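Local atomic coordinates of 2-oxoadipate dioxygenase/decarboxylase, chloroplastic/amyloplastic (Oryza sativa, PDB entry 6W1K), a protein that catalyses the iron(II)-dependent decarboxylation and hydroxylation of 2-oxoadipate to D-2-hydroxyglutarate in plant lysine catabolism. Residues K31-R36 / S264-A269. Sequence-based numbering, arbitrary orientation.
Sequences KVYLSR and SYIEFA. With NI (nickel (II) ion), chain E; OOG (2-oxoadipic acid), chain F.
Tyr-33, near the C-terminal end of helix 16-36, reaches strand 258-271 with its phenol and donates a hydrogen bond from OH to the backbone O of Tyr-265 (2.7 Å). The acceptor lies at the ring edge, in the ring plane, whereas the hydroxyl sits 41° out of the carbonyl plane. The ring is carried out to the strand by a chi1 of 170°, which sets CG opposite the backbone N; there Tyr-33 CE2 lies 3.8 Å from Ser-264 CB and Tyr-33 OH 3.4 Å from Ile-266 CB, the side chains of Tyr-33 and Ile-266 crossing at about a right angle. A phenylalanine in place of Tyr-33 would probably leave the buried carbonyl of Tyr-265 without this donor and the helix less firmly tied to the strand. Ser-264 OG is hydrogen-bonded to Leu-193 O. Strand 258-271 belongs to the mixed sheet of this glyoxalase-clan (VOC-like) domain and carries active-site residues: Tyr-265, pointing away from the helix, donates from OH to 2-oxoadipate O2 (2.8 Å), its ring stacked with that of His-195. Two residues after Tyr-265, Glu-267 binds nickel through OE1 (1.9 Å), alongside His-59, His-195 and substrate atoms O3 and O5, while Gln-241 hydrogen-bonds its OE2.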
loop_
_atom_site.group_PDB
_atom_site.type_symbol
_atom_site.label_atom_id
_atom_site.label_comp_id
_atom_site.label_asym_id
_atom_site.label_seq_id
_atom_site.Cartn_x
_atom_site.Cartn_y
_atom_site.Cartn_z
ATOM N N LYS A 31 8.231 1.023 -10.711
ATOM C CA LYS A 31 9.622 0.785 -11.100
ATOM C C LYS A 31 10.587 1.038 -9.944
ATOM O O LYS A 31 11.541 0.271 -9.747
ATOM C CB LYS A 31 9.993 1.663 -12.297
ATOM C CG LYS A 31 9.112 1.444 -13.511
ATOM C CD LYS A 31 9.903 1.483 -14.826
ATOM C CE LYS A 31 8.963 1.405 -16.052
ATOM N NZ LYS A 31 7.997 2.579 -16.082
ATOM N N VAL A 32 10.409 2.157 -9.220
ATOM C CA VAL A 32 11.226 2.424 -8.039
ATOM C C VAL A 32 11.060 1.305 -7.011
ATOM O O VAL A 32 12.042 0.800 -6.447
ATOM C CB VAL A 32 10.860 3.786 -7.414
ATOM C CG1 VAL A 32 11.626 3.967 -6.055
ATOM C CG2 VAL A 32 11.187 4.926 -8.364
ATOM N N TYR A 33 9.809 0.930 -6.735
ATOM C CA TYR A 33 9.499 -0.154 -5.795
ATOM C C TYR A 33 10.218 -1.445 -6.141
ATOM O O TYR A 33 10.859 -2.068 -5.287
ATOM C CB TYR A 33 7.991 -0.356 -5.819
ATOM C CG TYR A 33 7.392 -1.545 -5.121
ATOM C CD1 TYR A 33 6.804 -2.556 -5.867
ATOM C CD2 TYR A 33 7.299 -1.596 -3.718
ATOM C CE1 TYR A 33 6.177 -3.613 -5.271
ATOM C CE2 TYR A 33 6.688 -2.677 -3.095
ATOM C CZ TYR A 33 6.101 -3.660 -3.897
ATOM O OH TYR A 33 5.467 -4.719 -3.339
ATOM N N LEU A 34 10.109 -1.885 -7.386
ATOM C CA LEU A 34 10.768 -3.136 -7.759
ATOM C C LEU A 34 12.288 -3.040 -7.704
ATOM O O LEU A 34 12.955 -4.030 -7.369
ATOM C CB LEU A 34 10.316 -3.557 -9.165
ATOM C CG LEU A 34 8.831 -3.875 -9.332
ATOM C CD1 LEU A 34 8.502 -4.188 -10.770
ATOM C CD2 LEU A 34 8.447 -5.042 -8.485
ATOM N N SER A 35 12.865 -1.880 -8.028
ATOM C CA SER A 35 14.319 -1.749 -7.988
ATOM C C SER A 35 14.875 -1.790 -6.566
ATOM O O SER A 35 16.067 -2.064 -6.377
ATOM C CB SER A 35 14.724 -0.451 -8.703
ATOM O OG SER A 35 14.427 0.691 -7.929
ATOM N N ARG A 36 14.054 -1.533 -5.553
ATOM C CA ARG A 36 14.544 -1.515 -4.179
ATOM C C ARG A 36 14.043 -2.673 -3.337
ATOM O O ARG A 36 14.446 -2.792 -2.163
ATOM C CB ARG A 36 14.120 -0.227 -3.459
ATOM C CG ARG A 36 14.659 1.093 -3.980
ATOM C CD ARG A 36 13.905 2.207 -3.209
ATOM N NE ARG A 36 14.555 3.484 -3.246
ATOM C CZ ARG A 36 13.964 4.610 -2.885
ATOM N NH1 ARG A 36 12.691 4.620 -2.473
ATOM N NH2 ARG A 36 14.651 5.724 -2.961
ATOM N N SER A 264 10.186 -1.813 1.525
ATOM C CA SER A 264 8.768 -2.096 1.345
ATOM C C SER A 264 8.536 -3.597 1.322
ATOM O O SER A 264 9.452 -4.405 1.477
ATOM C CB SER A 264 8.265 -1.430 0.073
ATOM O OG SER A 264 8.410 -0.026 0.187
ATOM N N TYR A 265 7.274 -3.969 1.148
ATOM C CA TYR A 265 6.868 -5.360 1.181
ATOM C C TYR A 265 5.799 -5.540 0.126
ATOM O O TYR A 265 5.487 -4.611 -0.627
ATOM C CB TYR A 265 6.370 -5.771 2.565
ATOM C CG TYR A 265 5.116 -5.059 3.077
ATOM C CD1 TYR A 265 5.217 -3.867 3.772
ATOM C CD2 TYR A 265 3.849 -5.596 2.900
ATOM C CE1 TYR A 265 4.120 -3.220 4.265
ATOM C CE2 TYR A 265 2.727 -4.940 3.394
ATOM C CZ TYR A 265 2.880 -3.747 4.075
ATOM O OH TYR A 265 1.805 -3.065 4.590
ATOM N N ILE A 266 5.264 -6.750 0.025
ATOM C CA ILE A 266 4.185 -7.025 -0.915
ATOM C C ILE A 266 3.071 -7.758 -0.178
ATOM O O ILE A 266 3.329 -8.581 0.709
ATOM C CB ILE A 266 4.688 -7.820 -2.149
ATOM C CG1 ILE A 266 3.551 -7.983 -3.169
ATOM C CG2 ILE A 266 5.262 -9.197 -1.774
ATOM C CD1 ILE A 266 3.999 -8.440 -4.598
ATOM N N GLU A 267 1.829 -7.442 -0.530
ATOM C CA GLU A 267 0.659 -8.028 0.103
ATOM C C GLU A 267 -0.105 -8.865 -0.922
ATOM O O GLU A 267 0.069 -8.724 -2.143
ATOM C CB GLU A 267 -0.208 -6.917 0.722
ATOM C CG GLU A 267 -1.461 -7.389 1.400
ATOM C CD GLU A 267 -2.468 -6.261 1.605
ATOM O OE1 GLU A 267 -2.046 -5.169 2.021
ATOM O OE2 GLU A 267 -3.682 -6.456 1.347
ATOM N N PHE A 268 -0.882 -9.818 -0.394
ATOM C CA PHE A 268 -1.774 -10.682 -1.165
ATOM C C PHE A 268 -3.152 -10.651 -0.516
ATOM O O PHE A 268 -3.274 -10.748 0.711
ATOM C CB PHE A 268 -1.215 -12.105 -1.229
ATOM C CG PHE A 268 0.287 -12.151 -1.173
ATOM C CD1 PHE A 268 1.055 -11.741 -2.256
ATOM C CD2 PHE A 268 0.929 -12.620 -0.032
ATOM C CE1 PHE A 268 2.450 -11.794 -2.201
ATOM C CE2 PHE A 268 2.310 -12.676 0.037
ATOM C CZ PHE A 268 3.076 -12.255 -1.040
ATOM N N ALA A 269 -4.183 -10.467 -1.328
ATOM C CA ALA A 269 -5.516 -10.267 -0.788
ATOM C C ALA A 269 -6.539 -11.052 -1.582
ATOM O O ALA A 269 -6.483 -11.123 -2.817
ATOM C CB ALA A 269 -5.891 -8.781 -0.766
HETATM NI NI NI E . -2.430 -3.307 1.919
HETATM C C2 OOG F . -0.657 0.031 5.028
HETATM C C3 OOG F . -1.153 -1.192 5.802
HETATM C C4 OOG F . -2.672 -1.331 5.652
HETATM C C6 OOG F . -4.213 -2.954 4.236
HETATM O O4 OOG F . -5.118 -2.936 5.107
HETATM O O3 OOG F . -4.270 -3.780 3.299
HETATM C C5 OOG F . -3.047 -1.975 4.317
HETATM C C1 OOG F . 0.816 0.344 5.333
HETATM O O1 OOG F . 1.260 1.410 5.079
HETATM O O2 OOG F . 1.661 -0.607 5.905
HETATM O O5 OOG F . -2.443 -1.720 3.337
#